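Local coordinates for microcin B17-processing protein McbB (Escherichia coli str. K-12 substr. MG1655, PDB 6GRH), which is necessary for processing the inactive precursor of the antibiotic microcin B17 (McbA) into the active peptide, at residues Arg155-Phe160 and Gly182-Asp187; His193-Glu198 and Gln288-Leu293. One frame throughout, in Å; residues are numbered along the deposited sequence. Where two conformers were deposited one is given.

Contact 1: residues Arg155-Phe160 and Gly182-Asp187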
# COMPACT_ATOMS: atom_id res chain seq x y z
N ARG B 155 4.70 -27.69 -15.25
CA ARG B 155 5.18 -29.08 -15.26
C ARG B 155 5.63 -29.56 -13.86
O ARG B 155 5.28 -30.66 -13.44
CB ARG B 155 6.35 -29.21 -16.24
CG ARG B 155 7.00 -30.59 -16.30
CD ARG B 155 8.38 -30.51 -16.91
NE ARG B 155 9.15 -31.76 -16.78
CZ ARG B 155 10.47 -31.85 -16.91
NH1 ARG B 155 11.22 -30.78 -17.19
NH2 ARG B 155 11.07 -33.03 -16.77
N ILE B 156 6.40 -28.73 -13.16
CA ILE B 156 6.90 -29.08 -11.83
C ILE B 156 5.75 -29.21 -10.81
O ILE B 156 5.70 -30.16 -9.99
CB ILE B 156 8.00 -28.07 -11.35
CG1 ILE B 156 9.24 -28.11 -12.26
CG2 ILE B 156 8.41 -28.36 -9.92
CD1 ILE B 156 9.88 -29.48 -12.41
N TYR B 157 4.81 -28.27 -10.86
CA TYR B 157 3.62 -28.37 -10.01
C TYR B 157 2.81 -29.63 -10.34
O TYR B 157 2.37 -30.34 -9.43
CB TYR B 157 2.74 -27.13 -10.13
CG TYR B 157 3.23 -25.88 -9.38
CD1 TYR B 157 4.40 -25.85 -8.60
CD2 TYR B 157 2.48 -24.70 -9.45
CE1 TYR B 157 4.80 -24.69 -7.92
CE2 TYR B 157 2.87 -23.55 -8.80
CZ TYR B 157 4.02 -23.54 -8.03
OH TYR B 157 4.36 -22.39 -7.36
N SER B 158 2.61 -29.91 -11.63
CA SER B 158 1.83 -31.03 -12.08
C SER B 158 2.42 -32.35 -11.58
O SER B 158 1.70 -33.20 -11.10
CB SER B 158 1.76 -31.01 -13.60
OG SER B 158 1.01 -32.08 -14.06
N LYS B 159 3.74 -32.48 -11.63
CA LYS B 159 4.43 -33.66 -11.13
C LYS B 159 4.44 -33.80 -9.60
O LYS B 159 4.24 -34.90 -9.08
CB LYS B 159 5.86 -33.67 -11.64
CG LYS B 159 5.95 -33.90 -13.14
CD LYS B 159 7.34 -33.63 -13.71
CE LYS B 159 8.43 -34.44 -13.03
NZ LYS B 159 8.10 -35.89 -12.94
N PHE B 160 4.64 -32.71 -8.87
CA PHE B 160 4.98 -32.81 -7.43
C PHE B 160 3.99 -32.28 -6.39
O PHE B 160 4.16 -32.60 -5.21
CB PHE B 160 6.37 -32.23 -7.19
CG PHE B 160 7.43 -32.88 -8.01
CD1 PHE B 160 7.62 -34.27 -7.95
CD2 PHE B 160 8.25 -32.13 -8.84
CE1 PHE B 160 8.60 -34.88 -8.73
CE2 PHE B 160 9.24 -32.73 -9.60
CZ PHE B 160 9.41 -34.11 -9.55
N GLY B 182 7.41 -16.41 -2.22
CA GLY B 182 7.09 -17.02 -0.95
C GLY B 182 7.01 -18.53 -1.09
O GLY B 182 6.85 -19.06 -2.18
N VAL B 183 7.04 -19.21 0.03
CA VAL B 183 6.99 -20.65 0.02
C VAL B 183 5.57 -21.04 -0.34
O VAL B 183 4.62 -20.61 0.30
CB VAL B 183 7.34 -21.24 1.39
CG1 VAL B 183 7.18 -22.76 1.33
CG2 VAL B 183 8.75 -20.88 1.79
N TYR B 184 5.44 -21.83 -1.40
CA TYR B 184 4.21 -22.49 -1.78
C TYR B 184 4.08 -23.89 -1.17
O TYR B 184 4.74 -24.83 -1.62
CB TYR B 184 4.11 -22.57 -3.32
CG TYR B 184 2.90 -23.32 -3.80
CD1 TYR B 184 1.64 -23.16 -3.19
CD2 TYR B 184 2.99 -24.20 -4.87
CE1 TYR B 184 0.52 -23.87 -3.62
CE2 TYR B 184 1.89 -24.91 -5.32
CZ TYR B 184 0.67 -24.75 -4.70
OH TYR B 184 -0.37 -25.49 -5.17
N SER B 185 3.21 -24.01 -0.18
CA SER B 185 2.96 -25.26 0.53
C SER B 185 1.48 -25.58 0.39
O SER B 185 0.65 -24.88 0.99
CB SER B 185 3.31 -25.13 1.99
OG SER B 185 2.79 -26.21 2.76
N PRO B 186 1.14 -26.62 -0.39
CA PRO B 186 -0.27 -26.99 -0.43
C PRO B 186 -0.85 -27.35 0.93
O PRO B 186 -1.97 -26.95 1.23
CB PRO B 186 -0.29 -28.18 -1.39
CG PRO B 186 0.89 -27.95 -2.28
CD PRO B 186 1.91 -27.27 -1.46
N ASP B 187 -0.10 -28.07 1.76
CA ASP B 187 -0.53 -28.39 3.12
C ASP B 187 -0.91 -27.12 3.91
O ASP B 187 -1.91 -27.13 4.60
CB ASP B 187 0.55 -29.13 3.90
CG ASP B 187 0.68 -30.60 3.52
OD1 ASP B 187 -0.23 -31.15 2.87
OD2 ASP B 187 1.72 -31.21 3.93
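Tyr157 and Tyr184 make up the whole of this small, buried contact between helix 150-160 and the loop that follows strand 177-180. The interaction is aromatic and oblique: the ring centroids lie 4.9 Å apart with the planes at 53°, so the rings neither stack nor meet edge to face. The CD2-CE2 side of Tyr184 does the touching. Its CE2 rides over one face of the Tyr157 ring, displaced toward the rim, while CD2 lies 3.4 Å from Tyr157 CZ and equally close to the phenol oxygen. Swinging CG anti to the backbone N (chi1 177°) carries the Tyr184 ring out of the loop toward the helix. Within the loop, Pro186 CD covers the centre of a face of the Tyr184 ring, 4.2 Å above its plane.

No hydrogen bond joins the two phenols. Tyr157 OH bonds to Gln170 of strand 167-174 and also takes the backbone N-H of His193; Tyr184 OH bonds to Glu161, just past the helix end. Phe168 of the same strand meets Tyr157 edge to face and pairs through its backbone with Tyr184. The contact thus wedges the loop against helix 150-160, which lies on the mixed sheet through Ile156 and Phe160 on Phe168, a sheet and helix consistent with an E1-like alpha/beta domain, here beside the four-cysteine zinc site.

Contact 2: residues His193-Glu198 and Gln288-Leu293. With ZN (zinc ion), chain F.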
# COMPACT_ATOMS: atom_id res chain seq x y z
N HIS B 193 3.36 -19.76 -7.21
CA HIS B 193 4.08 -18.90 -8.13
C HIS B 193 3.21 -17.95 -8.97
O HIS B 193 3.55 -16.79 -9.17
CB HIS B 193 4.84 -19.73 -9.12
CG HIS B 193 5.41 -18.95 -10.24
ND1 HIS B 193 6.43 -18.04 -10.07
CD2 HIS B 193 5.12 -18.95 -11.56
CE1 HIS B 193 6.72 -17.50 -11.24
NE2 HIS B 193 5.95 -18.04 -12.16
N PHE B 194 2.10 -18.47 -9.47
CA PHE B 194 1.23 -17.69 -10.37
C PHE B 194 0.56 -16.54 -9.59
O PHE B 194 0.41 -15.43 -10.10
CB PHE B 194 0.29 -18.61 -11.15
CG PHE B 194 1.03 -19.52 -12.07
CD1 PHE B 194 1.65 -19.01 -13.21
CD2 PHE B 194 1.22 -20.86 -11.75
CE1 PHE B 194 2.42 -19.82 -14.02
CE2 PHE B 194 1.96 -21.69 -12.58
CZ PHE B 194 2.57 -21.17 -13.71
N CYS B 195 0.26 -16.79 -8.31
CA CYS B 195 -0.17 -15.73 -7.42
C CYS B 195 0.85 -14.59 -7.33
O CYS B 195 0.47 -13.41 -7.29
CB CYS B 195 -0.52 -16.26 -6.03
SG CYS B 195 -1.98 -17.32 -5.99
N HIS B 196 2.14 -14.95 -7.30
CA HIS B 196 3.24 -14.00 -7.20
C HIS B 196 3.46 -13.22 -8.48
O HIS B 196 3.48 -11.94 -8.47
CB HIS B 196 4.54 -14.69 -6.75
CG HIS B 196 4.55 -15.03 -5.31
ND1 HIS B 196 3.91 -16.14 -4.80
CD2 HIS B 196 5.04 -14.36 -4.24
CE1 HIS B 196 4.05 -16.16 -3.49
NE2 HIS B 196 4.73 -15.09 -3.12
N ILE B 197 3.59 -13.94 -9.58
CA ILE B 197 3.97 -13.32 -10.85
C ILE B 197 2.88 -12.35 -11.33
O ILE B 197 3.19 -11.30 -11.88
CB ILE B 197 4.33 -14.39 -11.90
CG1 ILE B 197 5.21 -13.79 -13.00
CG2 ILE B 197 3.09 -15.02 -12.49
CD1 ILE B 197 6.05 -14.83 -13.69
N GLU B 198 1.62 -12.67 -11.06
CA GLU B 198 0.50 -11.75 -11.35
C GLU B 198 0.52 -10.49 -10.48
O GLU B 198 0.20 -9.40 -10.96
CB GLU B 198 -0.84 -12.48 -11.22
CG GLU B 198 -1.01 -13.55 -12.32
CD GLU B 198 -1.07 -12.98 -13.73
OE1 GLU B 198 -1.53 -11.82 -13.88
OE2 GLU B 198 -0.68 -13.70 -14.69
N GLN B 288 -6.99 -13.77 -7.52
CA GLN B 288 -8.39 -14.13 -7.70
C GLN B 288 -8.65 -15.17 -8.81
O GLN B 288 -9.58 -15.97 -8.67
CB GLN B 288 -9.26 -12.89 -7.95
CG GLN B 288 -8.88 -12.07 -9.18
CD GLN B 288 -9.56 -10.72 -9.19
OE1 GLN B 288 -10.67 -10.56 -8.66
NE2 GLN B 288 -8.89 -9.74 -9.77
N ALA B 289 -7.87 -15.10 -9.91
CA ALA B 289 -8.04 -16.03 -11.01
C ALA B 289 -7.19 -17.29 -10.94
O ALA B 289 -7.22 -18.07 -11.89
CB ALA B 289 -7.80 -15.35 -12.34
N CYS B 290 -6.46 -17.50 -9.86
CA CYS B 290 -5.61 -18.68 -9.71
C CYS B 290 -6.39 -19.83 -9.12
O CYS B 290 -7.18 -19.64 -8.23
CB CYS B 290 -4.43 -18.39 -8.80
SG CYS B 290 -3.15 -19.66 -8.90
N SER B 291 -6.09 -21.04 -9.55
CA SER B 291 -6.75 -22.24 -9.00
C SER B 291 -5.91 -23.01 -7.96
O SER B 291 -6.33 -24.10 -7.56
CB SER B 291 -7.05 -23.15 -10.17
OG SER B 291 -5.80 -23.39 -10.83
N CYS B 292 -4.79 -22.45 -7.48
CA CYS B 292 -3.96 -23.19 -6.50
C CYS B 292 -4.72 -23.58 -5.22
O CYS B 292 -4.55 -24.67 -4.70
CB CYS B 292 -2.66 -22.45 -6.15
SG CYS B 292 -2.80 -20.80 -5.43
N LEU B 293 -5.59 -22.69 -4.76
CA LEU B 293 -6.43 -22.93 -3.59
C LEU B 293 -7.42 -24.08 -3.73
O LEU B 293 -7.80 -24.70 -2.74
CB LEU B 293 -7.27 -21.68 -3.32
CG LEU B 293 -6.48 -20.58 -2.65
CD1 LEU B 293 -7.34 -19.34 -2.55
CD2 LEU B 293 -6.02 -21.08 -1.29
ZN ZN F . -1.84 -19.42 -7.02
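Cys290 is the first residue of 288-293 to meet helix 193-204, and it does so chiefly through a shared zinc ion. Its SG binds the metal at 2.3 Å, and its CB comes within 3.9 Å of Cys195 SG, the ligand offered by the helix. With SG anti to the backbone N (chi1 -166°), Cys290 points its sulfur at the helix, where it also brushes Phe194 CB at 4.2 Å. The Phe194 ring itself turns away from the loop and lies against His193, whose CD2 sits over the rim of one face.

Ser291 makes the short turn between two ligands, so that Cys292 comes back to the same metal. The backbone N of Cys292 donates a hydrogen bond to Cys290 SG, 3.5 Å long and fairly straight at 160°. That bond would probably draw off some of the thiolate charge, and it helps to fix the shape of the Cys-Ser-Cys link. Cys292 SG stands between its backbone N and carbonyl carbon (chi1 59°), which sets it 3.6 Å from Cys195 SG. Cys192, just before the helix, supplies the fourth sulfur and completes a Cys4 site built from a CxxC and a CxC pair.

The zinc thus clamps the C-terminal loop to the first turn of helix 193-204, with no hydrogen bond crossing directly. Phe194 faces helix 150-160, packing on Ser150 and Val153, while His193 meets Tyr172 of strand 167-174 edge to face. Beyond the loop lie other subunits: Gln288 bonds to Ile2 of McbD and to Arg252 of McbC, placing the zinc site between the mixed sheet with its helix and the partner proteins.

How the contacts relate
The centres of the two contacts lie about 12 Å apart, on the same side of the chain's centre. They come in series: 155-160 and 182-187 meet before the chain enters helix 193-204, and the partner of that helix arrives only near the C-terminus. A direct joint is a probable hydrogen bond of 2.8 Å, in which His193 N at the start of that helix donates to Tyr157 OH. In addition, Tyr184 OH packs on Cys292 CB. Contact 1 thus links helix 150-160 and strand 167-174 to the zinc site of contact 2, joining the sheet domain to the C-terminal loop that touches McbC and McbD.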